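Local atomic coordinates of activator of 2-hydroxyisocaproyl-CoA dehydratase (Clostridium difficile, PDB entry 4EHT), a protein that transfers one electron to (R)-2-hydroxyisocaproyl-CoA dehydratase at the cost of ATP hydrolysis, working as a homodimer that holds one [4Fe-4S] cluster per dimer. Residues L6-T11 with V60-Y65; S81-G86 with Q241-L246; T96-G101 with R208-V213; R131-M136 with A187-S192. All blocks are in the same frame, centred on the assembly; numbering follows the deposited sequence. Where two conformers were deposited one is given.

In the fold
The four contacts follow the nucleotide from its phosphates to its ribose. Contact 1 belongs to the first sheet and contact 3 to the second, the paired cores of an actin-type ATPase; contact 2 joins the helices between them. Its centre lies about 10 Å from that of contact 1 and about 11 Å from that of contact 3, and it touches both: Thr63 CB meets Cys82 SG at 3.6 Å, while His83 CD2 meets Asp99 OD2 at 3.7 Å. The side chains of Asp7, His83 and Asp99 each come within about 4 Å of the bound magnesium ion. Contact 4, its centre about 25 Å from those of contacts 1 and 2, grips the ribose and lies toward the iron-sulfur cluster.

Contact 1: L6-T11 with V60-Y65; sequences LDIGST and VVVTGY. With ADP (adenosine-5'-diphosphate), chain D.
Leu6 is held by both of its backbone polar atoms: its N donates to Val61 O, and its O accepts from Thr63 N at 2.8 Å. A third bond, Ile8 N to Thr63 O at 3.1 Å, reaches its carbonyl from 35° off the plane and completes the parallel register. On one face Leu6 and Ile8 flank Val62; in the conformer described, Leu6 CD1 lies 4.0 Å from Val62 CG2. Tyr70 and helix 38-50, through Leu43 and Pro39, complete the packing there.

The other face carries Asp7 and Thr63. With OG1 anti to the backbone N (chi1 -173°), Thr63 turns its hydroxyl to a hydrogen bond with Ile77 O and lays its methyl CG2 3.7 Å from Asp7 CB. Past the strand ends the chains are joined more loosely: the poorly ordered Tyr65 ring lies obliquely against Ser10, with CD2 3.8 Å from CB. Thr11 N then donates to ADP O1B at 3.0 Å, and Gly9, having no side chain, lets the backbone pass with its CA 3.4 Å from the same oxygen. This is a strand pair of the first ribonuclease H-like domain, whose first strand runs into the phosphate-binding turn, as in actin-type ATPases. The chemistry is thus divided: aliphatic groups and paired amides hold the strand, and the turn beyond it offers backbone to the beta-phosphate.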
# COMPACT_ATOMS: atom_id res chain seq x y z
N LEU A 6 -21.55 15.43 -14.72
CA LEU A 6 -20.18 15.66 -14.28
C LEU A 6 -19.81 14.58 -13.29
O LEU A 6 -20.55 14.30 -12.36
CB LEU A 6 -20.06 17.02 -13.58
CG LEU A 6 -20.29 18.28 -14.41
CD1 LEU A 6 -20.37 19.48 -13.49
CD2 LEU A 6 -19.19 18.46 -15.44
N ASP A 7 -18.65 13.97 -13.48
CA ASP A 7 -18.18 12.89 -12.62
C ASP A 7 -16.85 13.38 -12.09
O ASP A 7 -15.85 13.39 -12.81
CB ASP A 7 -18.04 11.60 -13.44
CG ASP A 7 -17.45 10.45 -12.63
OD1 ASP A 7 -17.10 10.65 -11.44
OD2 ASP A 7 -17.33 9.35 -13.19
N ILE A 8 -16.85 13.84 -10.84
CA ILE A 8 -15.65 14.36 -10.19
C ILE A 8 -15.07 13.33 -9.24
O ILE A 8 -15.53 13.22 -8.10
CB ILE A 8 -15.95 15.64 -9.35
CG1 ILE A 8 -16.92 16.57 -10.09
CG2 ILE A 8 -14.65 16.34 -8.99
CD1 ILE A 8 -16.52 16.91 -11.50
N GLY A 9 -14.08 12.59 -9.70
CA GLY A 9 -13.40 11.61 -8.87
C GLY A 9 -12.21 12.23 -8.14
O GLY A 9 -11.95 13.42 -8.25
N SER A 10 -11.48 11.42 -7.39
CA SER A 10 -10.33 11.95 -6.66
C SER A 10 -9.11 12.03 -7.57
O SER A 10 -8.10 12.61 -7.19
CB SER A 10 -10.03 11.09 -5.44
OG SER A 10 -9.88 9.73 -5.81
N THR A 11 -9.20 11.46 -8.78
CA THR A 11 -8.08 11.50 -9.72
C THR A 11 -8.37 12.32 -10.98
O THR A 11 -7.51 13.06 -11.45
CB THR A 11 -7.66 10.07 -10.16
OG1 THR A 11 -7.40 9.28 -9.00
CG2 THR A 11 -6.41 10.12 -11.03
N VAL A 60 -28.53 19.56 -14.82
CA VAL A 60 -27.16 19.15 -14.57
C VAL A 60 -27.14 18.22 -13.37
O VAL A 60 -27.73 18.54 -12.33
CB VAL A 60 -26.25 20.35 -14.22
CG1 VAL A 60 -24.82 19.88 -13.98
CG2 VAL A 60 -26.31 21.40 -15.31
N VAL A 61 -26.45 17.09 -13.50
CA VAL A 61 -26.25 16.16 -12.39
C VAL A 61 -24.76 15.93 -12.18
O VAL A 61 -23.98 15.81 -13.14
CB VAL A 61 -26.95 14.80 -12.64
CG1 VAL A 61 -26.49 13.75 -11.64
CG2 VAL A 61 -28.49 14.98 -12.58
N VAL A 62 -24.36 15.87 -10.91
CA VAL A 62 -22.97 15.61 -10.56
C VAL A 62 -22.87 14.31 -9.76
O VAL A 62 -23.74 13.99 -8.96
CB VAL A 62 -22.38 16.76 -9.73
CG1 VAL A 62 -20.92 16.50 -9.40
CG2 VAL A 62 -22.53 18.07 -10.49
N THR A 63 -21.80 13.56 -10.00
CA THR A 63 -21.57 12.31 -9.30
C THR A 63 -20.10 12.26 -8.90
O THR A 63 -19.34 13.20 -9.16
CB THR A 63 -21.95 11.09 -10.19
OG1 THR A 63 -21.87 9.87 -9.43
CG2 THR A 63 -21.05 10.98 -11.42
N GLY A 64 -19.69 11.17 -8.24
CA GLY A 64 -18.30 10.96 -7.91
C GLY A 64 -17.92 11.54 -6.56
O GLY A 64 -18.70 12.28 -5.95
N TYR A 65 -16.73 11.20 -6.09
CA TYR A 65 -16.18 11.75 -4.86
C TYR A 65 -15.92 13.23 -5.05
O TYR A 65 -14.89 13.63 -5.60
CB TYR A 65 -14.87 11.05 -4.52
CG TYR A 65 -14.23 11.54 -3.24
CD1 TYR A 65 -14.99 12.21 -2.28
CD2 TYR A 65 -12.89 11.34 -2.99
CE1 TYR A 65 -14.41 12.66 -1.11
CE2 TYR A 65 -12.30 11.79 -1.82
CZ TYR A 65 -13.07 12.45 -0.89
OH TYR A 65 -12.49 12.90 0.28
PB ADP D . -11.54 8.50 -10.56
O1B ADP D . -11.02 9.90 -10.59
O2B ADP D . -11.42 7.79 -9.24
O3B ADP D . -12.92 8.30 -11.13
PA ADP D . -10.78 7.36 -13.14
O1A ADP D . -10.93 8.69 -13.82
O2A ADP D . -11.84 6.32 -13.32
O3A ADP D . -10.52 7.68 -11.55
O5' ADP D . -9.39 6.74 -13.59
C5' ADP D . -8.17 7.39 -13.28
C4' ADP D . -7.05 6.44 -13.64
O4' ADP D . -7.08 6.07 -15.03
C3' ADP D . -5.70 7.09 -13.39
O3' ADP D . -4.97 6.30 -12.45
C2' ADP D . -5.05 7.13 -14.76
O2' ADP D . -3.63 6.98 -14.77
C1' ADP D . -5.74 6.01 -15.52
N9 ADP D . -5.72 6.36 -16.94
C8 ADP D . -6.18 7.53 -17.42
N7 ADP D . -6.04 7.58 -18.77
C5 ADP D . -5.46 6.42 -19.17
C6 ADP D . -5.03 5.85 -20.46
N6 ADP D . -5.22 6.57 -21.60
N1 ADP D . -4.48 4.60 -20.47
C2 ADP D . -4.30 3.92 -19.31
N3 ADP D . -4.67 4.40 -18.08
C4 ADP D . -5.24 5.62 -17.95

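Contact 2: S81-G86 with Q241-L246; sequences SCHARG and QLTGAL. With ADP (adenosine-5'-diphosphate), chain D.
Thr243 OG1 lies 2.8 Å from His83 ND1, in the plane of the imidazole and at its edge, and the two share a hydrogen bond whose proton could belong to either. The hydroxyl sits between the backbone N and the carbonyl carbon of its own residue (chi1 52°), which also leaves it a weak hydrogen bond to Pro240 O. The same ring is held from above: Gly244 CA stands over its centre, 3.7 Å from the centroid and 13° off the normal, a CH-pi contact. Edge and face together limit how the imidazole can tilt or turn.

Both helices present glycine where they meet, which lets Gly244 CA reach the ring face and Gly86 CA reach the carbonyl oxygen of Thr243. The latter is a nearly straight CH...O contact, Gly86 CA lying 3.6 Å from Thr243 O with 169° at the hydrogen. Nearby, Cys82 CB rests 3.5 Å from Gly244 O, and Leu246 CD2 touches Gly86 O at 4.0 Å.

Gln241, two residues before Thr243, stretches away from this junction, its chain extended, so that NE2 donates to ADP O1A at 2.8 Å; its OE1 accepts from Arg218, which settles the orientation of the amide. Two closely apposed helices between the sheets, one leading into the second domain and the other packing back on the first, are the interdomain connection of the actin-type ATPase fold.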
# COMPACT_ATOMS: atom_id res chain seq x y z
N SER A 81 -24.80 4.29 -8.96
CA SER A 81 -25.98 4.39 -9.80
C SER A 81 -25.61 4.96 -11.16
O SER A 81 -26.10 4.49 -12.18
CB SER A 81 -27.02 5.30 -9.13
OG SER A 81 -27.40 4.80 -7.88
N CYS A 82 -24.75 5.97 -11.17
CA CYS A 82 -24.41 6.61 -12.43
C CYS A 82 -23.63 5.68 -13.36
O CYS A 82 -23.92 5.64 -14.54
CB CYS A 82 -23.65 7.92 -12.21
SG CYS A 82 -24.69 9.28 -11.56
N HIS A 83 -22.64 4.92 -12.87
CA HIS A 83 -21.93 4.03 -13.77
C HIS A 83 -22.87 2.95 -14.32
O HIS A 83 -22.79 2.60 -15.48
CB HIS A 83 -20.69 3.40 -13.12
CG HIS A 83 -19.48 4.28 -13.16
ND1 HIS A 83 -18.76 4.49 -14.32
CD2 HIS A 83 -18.85 4.98 -12.19
CE1 HIS A 83 -17.75 5.30 -14.07
NE2 HIS A 83 -17.79 5.62 -12.78
N ALA A 84 -23.75 2.43 -13.48
CA ALA A 84 -24.70 1.40 -13.89
C ALA A 84 -25.60 1.93 -15.02
O ALA A 84 -25.81 1.26 -16.04
CB ALA A 84 -25.56 1.00 -12.67
N ARG A 85 -26.12 3.13 -14.83
CA ARG A 85 -27.04 3.77 -15.81
C ARG A 85 -26.29 3.99 -17.14
O ARG A 85 -26.78 3.64 -18.23
CB ARG A 85 -27.55 5.09 -15.23
CG ARG A 85 -28.57 5.86 -16.13
CD ARG A 85 -29.87 5.09 -16.33
NE ARG A 85 -30.72 5.71 -17.36
CZ ARG A 85 -31.46 6.79 -17.15
NH1 ARG A 85 -31.46 7.34 -15.94
NH2 ARG A 85 -32.22 7.31 -18.13
N GLY A 86 -25.09 4.55 -17.06
CA GLY A 86 -24.31 4.83 -18.26
C GLY A 86 -23.93 3.56 -19.02
O GLY A 86 -24.00 3.50 -20.26
N GLN A 241 -13.84 5.61 -19.41
CA GLN A 241 -13.62 6.54 -18.30
C GLN A 241 -14.80 7.50 -18.10
O GLN A 241 -14.89 8.18 -17.07
CB GLN A 241 -12.32 7.32 -18.50
CG GLN A 241 -11.82 8.00 -17.23
CD GLN A 241 -10.49 8.70 -17.43
OE1 GLN A 241 -9.98 8.77 -18.54
NE2 GLN A 241 -9.92 9.22 -16.36
N LEU A 242 -15.73 7.52 -19.06
CA LEU A 242 -16.81 8.53 -19.09
C LEU A 242 -18.21 8.00 -18.76
O LEU A 242 -19.19 8.76 -18.79
CB LEU A 242 -16.87 9.18 -20.49
CG LEU A 242 -15.70 10.09 -20.86
CD1 LEU A 242 -15.63 10.27 -22.36
CD2 LEU A 242 -15.80 11.45 -20.16
N THR A 243 -18.31 6.72 -18.45
CA THR A 243 -19.61 6.11 -18.18
C THR A 243 -20.34 6.71 -16.97
O THR A 243 -21.58 6.77 -16.98
CB THR A 243 -19.50 4.57 -18.02
OG1 THR A 243 -18.50 4.25 -17.05
CG2 THR A 243 -19.14 3.90 -19.37
N GLY A 244 -19.61 7.13 -15.94
CA GLY A 244 -20.23 7.82 -14.80
C GLY A 244 -20.85 9.17 -15.18
O GLY A 244 -21.97 9.52 -14.77
N ALA A 245 -20.13 9.94 -15.99
CA ALA A 245 -20.63 11.23 -16.45
C ALA A 245 -21.83 11.01 -17.37
O ALA A 245 -22.80 11.79 -17.34
CB ALA A 245 -19.54 12.01 -17.17
N LEU A 246 -21.78 9.95 -18.15
CA LEU A 246 -22.87 9.65 -19.07
C LEU A 246 -24.10 9.24 -18.27
O LEU A 246 -25.20 9.68 -18.57
CB LEU A 246 -22.48 8.56 -20.06
CG LEU A 246 -23.60 8.06 -20.97
CD1 LEU A 246 -24.26 9.21 -21.73
CD2 LEU A 246 -23.05 7.02 -21.93
PB ADP D . -11.54 8.50 -10.56
O1B ADP D . -11.02 9.90 -10.59
O2B ADP D . -11.42 7.79 -9.24
O3B ADP D . -12.92 8.30 -11.13
PA ADP D . -10.78 7.36 -13.14
O1A ADP D . -10.93 8.69 -13.82
O2A ADP D . -11.84 6.32 -13.32
O3A ADP D . -10.52 7.68 -11.55
O5' ADP D . -9.39 6.74 -13.59
C5' ADP D . -8.17 7.39 -13.28
C4' ADP D . -7.05 6.44 -13.64
O4' ADP D . -7.08 6.07 -15.03
C3' ADP D . -5.70 7.09 -13.39
O3' ADP D . -4.97 6.30 -12.45
C2' ADP D . -5.05 7.13 -14.76
O2' ADP D . -3.63 6.98 -14.77
C1' ADP D . -5.74 6.01 -15.52
N9 ADP D . -5.72 6.36 -16.94
C8 ADP D . -6.18 7.53 -17.42
N7 ADP D . -6.04 7.58 -18.77
C5 ADP D . -5.46 6.42 -19.17
C6 ADP D . -5.03 5.85 -20.46
N6 ADP D . -5.22 6.57 -21.60
N1 ADP D . -4.48 4.60 -20.47
C2 ADP D . -4.30 3.92 -19.31
N3 ADP D . -4.67 4.40 -18.08
C4 ADP D . -5.24 5.62 -17.95

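Contact 3: T96-G101 with R208-V213; sequences TIIDIG and RNVVMV. With ADP (adenosine-5'-diphosphate), chain D.
Ile98 is gripped through both of its backbone polar atoms by the neighbouring strand: its N donates to Val211 O at 2.8 Å, and its O accepts from Val213 N at 2.8 Å. Three further bonds extend the parallel pairing, Thr96 N to Asn209 O, Val211 N to Thr96 O and Ile100 N to Val213 O, the first and last longer at 3.2 Å. Strand 210-213 thereby lies parallel beside strand 96-100 in the second sheet, in an arrangement belonging to the second ribonuclease H-like domain of actin-type ATPases. At the end of strand 96-100, Gly101 brings its CA to 3.6 Å from ADP O3A.

The face with Ile97, Asp99 and Val213 looks onto helix 79-90. Here Val213 CG2, lodged between its backbone N and carbonyl carbon (CG1 chi1 -60°), presses on Asp99 CB at 3.6 Å, the side chains crossing at about a right angle, and also meets Ile97 CG2. Asp99 OD2 has a long, weak ion pair with Lys106. On the reverse face Ile98 CD1 reaches Val210 CG1 at 3.7 Å, and Ile100 CD1 lies 4.2 Å from Met212 SD, under cover of helices 182-204 and 220-230.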
# COMPACT_ATOMS: atom_id res chain seq x y z
N THR A 96 -22.37 -7.48 -14.46
CA THR A 96 -21.21 -7.24 -13.61
C THR A 96 -20.44 -6.04 -14.15
O THR A 96 -20.09 -6.00 -15.33
CB THR A 96 -20.25 -8.47 -13.57
OG1 THR A 96 -21.00 -9.65 -13.25
CG2 THR A 96 -19.14 -8.27 -12.53
N ILE A 97 -20.19 -5.07 -13.28
CA ILE A 97 -19.44 -3.89 -13.65
C ILE A 97 -18.19 -3.78 -12.79
O ILE A 97 -18.28 -3.82 -11.56
CB ILE A 97 -20.29 -2.60 -13.52
CG1 ILE A 97 -21.42 -2.60 -14.58
CG2 ILE A 97 -19.42 -1.35 -13.70
CD1 ILE A 97 -22.33 -1.36 -14.50
N ILE A 98 -17.04 -3.61 -13.44
CA ILE A 98 -15.77 -3.51 -12.73
C ILE A 98 -15.24 -2.13 -13.01
O ILE A 98 -14.92 -1.81 -14.14
CB ILE A 98 -14.75 -4.55 -13.29
CG1 ILE A 98 -15.29 -5.98 -13.09
CG2 ILE A 98 -13.39 -4.36 -12.62
CD1 ILE A 98 -14.59 -7.06 -13.96
N ASP A 99 -15.17 -1.29 -11.99
CA ASP A 99 -14.76 0.10 -12.14
C ASP A 99 -13.40 0.23 -11.47
O ASP A 99 -13.31 0.22 -10.25
CB ASP A 99 -15.83 1.00 -11.48
CG ASP A 99 -15.38 2.45 -11.26
OD1 ASP A 99 -14.35 2.88 -11.81
OD2 ASP A 99 -16.11 3.19 -10.53
N ILE A 100 -12.33 0.32 -12.24
CA ILE A 100 -11.00 0.51 -11.66
C ILE A 100 -10.59 1.95 -11.87
O ILE A 100 -10.34 2.37 -13.01
CB ILE A 100 -9.93 -0.44 -12.29
CG1 ILE A 100 -10.41 -1.89 -12.26
CG2 ILE A 100 -8.60 -0.31 -11.54
CD1 ILE A 100 -9.37 -2.90 -12.78
N GLY A 101 -10.54 2.73 -10.79
CA GLY A 101 -10.20 4.13 -10.89
C GLY A 101 -8.81 4.44 -10.34
O GLY A 101 -7.98 3.55 -10.18
N ARG A 208 -22.26 -12.67 -16.69
CA ARG A 208 -22.20 -11.98 -17.99
C ARG A 208 -23.49 -11.16 -18.19
O ARG A 208 -24.53 -11.55 -17.69
CB ARG A 208 -22.02 -13.00 -19.14
CG ARG A 208 -20.66 -13.70 -19.15
CD ARG A 208 -20.57 -14.76 -20.28
NE ARG A 208 -19.29 -14.75 -21.01
CZ ARG A 208 -18.40 -15.75 -21.04
NH1 ARG A 208 -18.61 -16.88 -20.37
NH2 ARG A 208 -17.27 -15.62 -21.74
N ASN A 209 -23.43 -10.04 -18.90
CA ASN A 209 -22.20 -9.50 -19.46
C ASN A 209 -21.36 -8.80 -18.40
O ASN A 209 -21.89 -8.10 -17.52
CB ASN A 209 -22.54 -8.47 -20.53
CG ASN A 209 -23.00 -9.11 -21.83
OD1 ASN A 209 -22.53 -10.18 -22.20
ND2 ASN A 209 -23.92 -8.47 -22.52
N VAL A 210 -20.05 -8.96 -18.53
CA VAL A 210 -19.09 -8.30 -17.68
C VAL A 210 -18.53 -7.09 -18.41
O VAL A 210 -18.08 -7.21 -19.54
CB VAL A 210 -17.94 -9.25 -17.35
CG1 VAL A 210 -16.91 -8.56 -16.45
CG2 VAL A 210 -18.49 -10.51 -16.70
N VAL A 211 -18.57 -5.93 -17.77
CA VAL A 211 -18.09 -4.70 -18.37
C VAL A 211 -17.06 -4.04 -17.44
O VAL A 211 -17.27 -3.96 -16.23
CB VAL A 211 -19.30 -3.73 -18.62
CG1 VAL A 211 -18.85 -2.39 -19.21
CG2 VAL A 211 -20.34 -4.40 -19.53
N MET A 212 -15.96 -3.55 -18.01
CA MET A 212 -14.99 -2.79 -17.23
C MET A 212 -15.07 -1.32 -17.61
O MET A 212 -15.16 -0.97 -18.79
CB MET A 212 -13.55 -3.32 -17.47
CG MET A 212 -12.50 -2.78 -16.47
SD MET A 212 -10.83 -3.53 -16.65
CE MET A 212 -11.35 -5.18 -17.09
N VAL A 213 -15.06 -0.46 -16.59
CA VAL A 213 -15.11 0.98 -16.79
C VAL A 213 -14.04 1.61 -15.93
O VAL A 213 -13.32 0.91 -15.20
CB VAL A 213 -16.50 1.55 -16.45
CG1 VAL A 213 -17.56 0.91 -17.34
CG2 VAL A 213 -16.82 1.37 -14.95
PB ADP D . -11.54 8.50 -10.56
O1B ADP D . -11.02 9.90 -10.59
O2B ADP D . -11.42 7.79 -9.24
O3B ADP D . -12.92 8.30 -11.13
PA ADP D . -10.78 7.36 -13.14
O1A ADP D . -10.93 8.69 -13.82
O2A ADP D . -11.84 6.32 -13.32
O3A ADP D . -10.52 7.68 -11.55
O5' ADP D . -9.39 6.74 -13.59
C5' ADP D . -8.17 7.39 -13.28
C4' ADP D . -7.05 6.44 -13.64
O4' ADP D . -7.08 6.07 -15.03
C3' ADP D . -5.70 7.09 -13.39
O3' ADP D . -4.97 6.30 -12.45
C2' ADP D . -5.05 7.13 -14.76
O2' ADP D . -3.63 6.98 -14.77
C1' ADP D . -5.74 6.01 -15.52
N9 ADP D . -5.72 6.36 -16.94
C8 ADP D . -6.18 7.53 -17.42
N7 ADP D . -6.04 7.58 -18.77
C5 ADP D . -5.46 6.42 -19.17
C6 ADP D . -5.03 5.85 -20.46
N6 ADP D . -5.22 6.57 -21.60
N1 ADP D . -4.48 4.60 -20.47
C2 ADP D . -4.30 3.92 -19.31
N3 ADP D . -4.67 4.40 -18.08
C4 ADP D . -5.24 5.62 -17.95

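Contact 4: R131-M136 with A187-S192; sequences RFLDVM and AGIHTS. With ADP (adenosine-5'-diphosphate), chain D.
Helices 131-136 and 187-192 run antiparallel at 161°, their axes 10.5 Å apart, with Leu133 and Ile189 at the nearest approach of their backbones. Ile189 is the wedge between them. Its CG2, anti to the backbone N, touches Leu133 CD2 at 3.6 Å and Phe132 CE1 at 3.9 Å, while the other branch carries CD1 to Met136 CB at 3.8 Å. Phe132, Leu133 and, one turn on, Met136 therefore close round a single branched side chain.

Phe132 points at the partner helix, and Ser192 CB approaches its ring obliquely, 3.8 Å from CZ; Met136 CG sits over the rim of one face of that ring. On the other flank Leu133 CD2 comes to the edge of the His190 imidazole, 4.1 Å from CD2 and near its plane. All of this is van der Waals contact. The polar work falls to Asp134, which takes no part in the packing on helix 187-192: OD1 accepts from ADP O2' and OD2 from O3', each at 2.9 Å, a two-pronged hold on the ribose.

The side chain of Phe132 comes within about 7 Å of the iron-sulfur cluster, so less than one turn of helix separates a residue near the cluster from one that binds the ribose. Helix 165-177 packs against it through Phe132, Val135 and Met136; helix 147-151 covers His190, and Arg131 packs on Val166 of the second subunit.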
# COMPACT_ATOMS: atom_id res chain seq x y z
N ARG A 131 -3.37 3.86 -9.02
CA ARG A 131 -2.20 4.41 -8.34
C ARG A 131 -1.02 3.46 -8.45
O ARG A 131 0.11 3.88 -8.65
CB ARG A 131 -2.52 4.67 -6.86
CG ARG A 131 -1.30 5.11 -6.05
CD ARG A 131 -0.79 6.46 -6.50
NE ARG A 131 -1.87 7.43 -6.47
CZ ARG A 131 -2.11 8.27 -5.46
NH1 ARG A 131 -1.32 8.28 -4.39
NH2 ARG A 131 -3.14 9.10 -5.54
N PHE A 132 -1.28 2.17 -8.32
CA PHE A 132 -0.24 1.16 -8.48
C PHE A 132 0.42 1.28 -9.87
O PHE A 132 1.65 1.21 -10.02
CB PHE A 132 -0.88 -0.22 -8.33
CG PHE A 132 0.07 -1.39 -8.49
CD1 PHE A 132 0.26 -1.98 -9.74
CD2 PHE A 132 0.72 -1.94 -7.38
CE1 PHE A 132 1.12 -3.09 -9.88
CE2 PHE A 132 1.57 -3.04 -7.50
CZ PHE A 132 1.78 -3.62 -8.75
N LEU A 133 -0.42 1.48 -10.88
CA LEU A 133 0.07 1.58 -12.25
C LEU A 133 0.81 2.88 -12.46
O LEU A 133 1.83 2.93 -13.17
CB LEU A 133 -1.10 1.44 -13.25
CG LEU A 133 -1.75 0.06 -13.26
CD1 LEU A 133 -3.07 0.05 -14.05
CD2 LEU A 133 -0.76 -1.00 -13.84
N ASP A 134 0.30 3.94 -11.85
CA ASP A 134 0.91 5.26 -11.95
C ASP A 134 2.30 5.25 -11.32
O ASP A 134 3.26 5.74 -11.93
CB ASP A 134 -0.02 6.33 -11.34
CG ASP A 134 -1.40 6.40 -12.04
OD1 ASP A 134 -1.56 5.84 -13.17
OD2 ASP A 134 -2.33 7.01 -11.47
N VAL A 135 2.42 4.65 -10.14
CA VAL A 135 3.73 4.46 -9.50
C VAL A 135 4.70 3.63 -10.34
O VAL A 135 5.88 3.98 -10.48
CB VAL A 135 3.58 3.77 -8.12
CG1 VAL A 135 4.92 3.20 -7.64
CG2 VAL A 135 3.02 4.75 -7.10
N MET A 136 4.23 2.51 -10.89
CA MET A 136 5.10 1.64 -11.69
C MET A 136 5.54 2.28 -13.01
O MET A 136 6.70 2.12 -13.45
CB MET A 136 4.41 0.32 -12.01
CG MET A 136 4.13 -0.53 -10.80
SD MET A 136 5.64 -0.84 -9.86
CE MET A 136 5.01 -1.97 -8.62
N ALA A 187 3.90 -6.76 -18.24
CA ALA A 187 2.94 -7.86 -18.11
C ALA A 187 2.78 -8.32 -16.65
O ALA A 187 1.68 -8.67 -16.21
CB ALA A 187 3.35 -9.06 -18.99
N GLY A 188 3.88 -8.36 -15.89
CA GLY A 188 3.79 -8.83 -14.52
C GLY A 188 3.05 -7.80 -13.68
O GLY A 188 2.29 -8.13 -12.77
N ILE A 189 3.30 -6.53 -13.99
CA ILE A 189 2.60 -5.42 -13.35
C ILE A 189 1.09 -5.53 -13.58
O ILE A 189 0.28 -5.36 -12.66
CB ILE A 189 3.16 -4.09 -13.88
CG1 ILE A 189 4.56 -3.85 -13.29
CG2 ILE A 189 2.22 -2.92 -13.58
CD1 ILE A 189 5.35 -2.77 -14.02
N HIS A 190 0.71 -5.85 -14.82
CA HIS A 190 -0.70 -5.94 -15.17
C HIS A 190 -1.30 -7.12 -14.46
O HIS A 190 -2.44 -7.07 -13.99
CB HIS A 190 -0.87 -6.11 -16.68
CG HIS A 190 -0.60 -4.86 -17.45
ND1 HIS A 190 -0.35 -4.85 -18.81
CD2 HIS A 190 -0.53 -3.56 -17.05
CE1 HIS A 190 -0.14 -3.61 -19.21
NE2 HIS A 190 -0.24 -2.81 -18.16
N THR A 191 -0.52 -8.19 -14.36
CA THR A 191 -1.02 -9.38 -13.70
C THR A 191 -1.26 -9.11 -12.19
O THR A 191 -2.22 -9.61 -11.62
CB THR A 191 -0.06 -10.58 -13.92
OG1 THR A 191 -0.18 -11.01 -15.29
CG2 THR A 191 -0.39 -11.75 -12.99
N SER A 192 -0.41 -8.32 -11.54
CA SER A 192 -0.61 -8.02 -10.11
C SER A 192 -1.97 -7.31 -9.91
O SER A 192 -2.71 -7.65 -8.99
CB SER A 192 0.50 -7.11 -9.57
OG SER A 192 1.77 -7.76 -9.58
PB ADP D . -11.54 8.50 -10.56
O1B ADP D . -11.02 9.90 -10.59
O2B ADP D . -11.42 7.79 -9.24
O3B ADP D . -12.92 8.30 -11.13
PA ADP D . -10.78 7.36 -13.14
O1A ADP D . -10.93 8.69 -13.82
O2A ADP D . -11.84 6.32 -13.32
O3A ADP D . -10.52 7.68 -11.55
O5' ADP D . -9.39 6.74 -13.59
C5' ADP D . -8.17 7.39 -13.28
C4' ADP D . -7.05 6.44 -13.64
O4' ADP D . -7.08 6.07 -15.03
C3' ADP D . -5.70 7.09 -13.39
O3' ADP D . -4.97 6.30 -12.45
C2' ADP D . -5.05 7.13 -14.76
O2' ADP D . -3.63 6.98 -14.77
C1' ADP D . -5.74 6.01 -15.52
N9 ADP D . -5.72 6.36 -16.94
C8 ADP D . -6.18 7.53 -17.42
N7 ADP D . -6.04 7.58 -18.77
C5 ADP D . -5.46 6.42 -19.17
C6 ADP D . -5.03 5.85 -20.46
N6 ADP D . -5.22 6.57 -21.60
N1 ADP D . -4.48 4.60 -20.47
C2 ADP D . -4.30 3.92 -19.31
N3 ADP D . -4.67 4.40 -18.08
C4 ADP D . -5.24 5.62 -17.95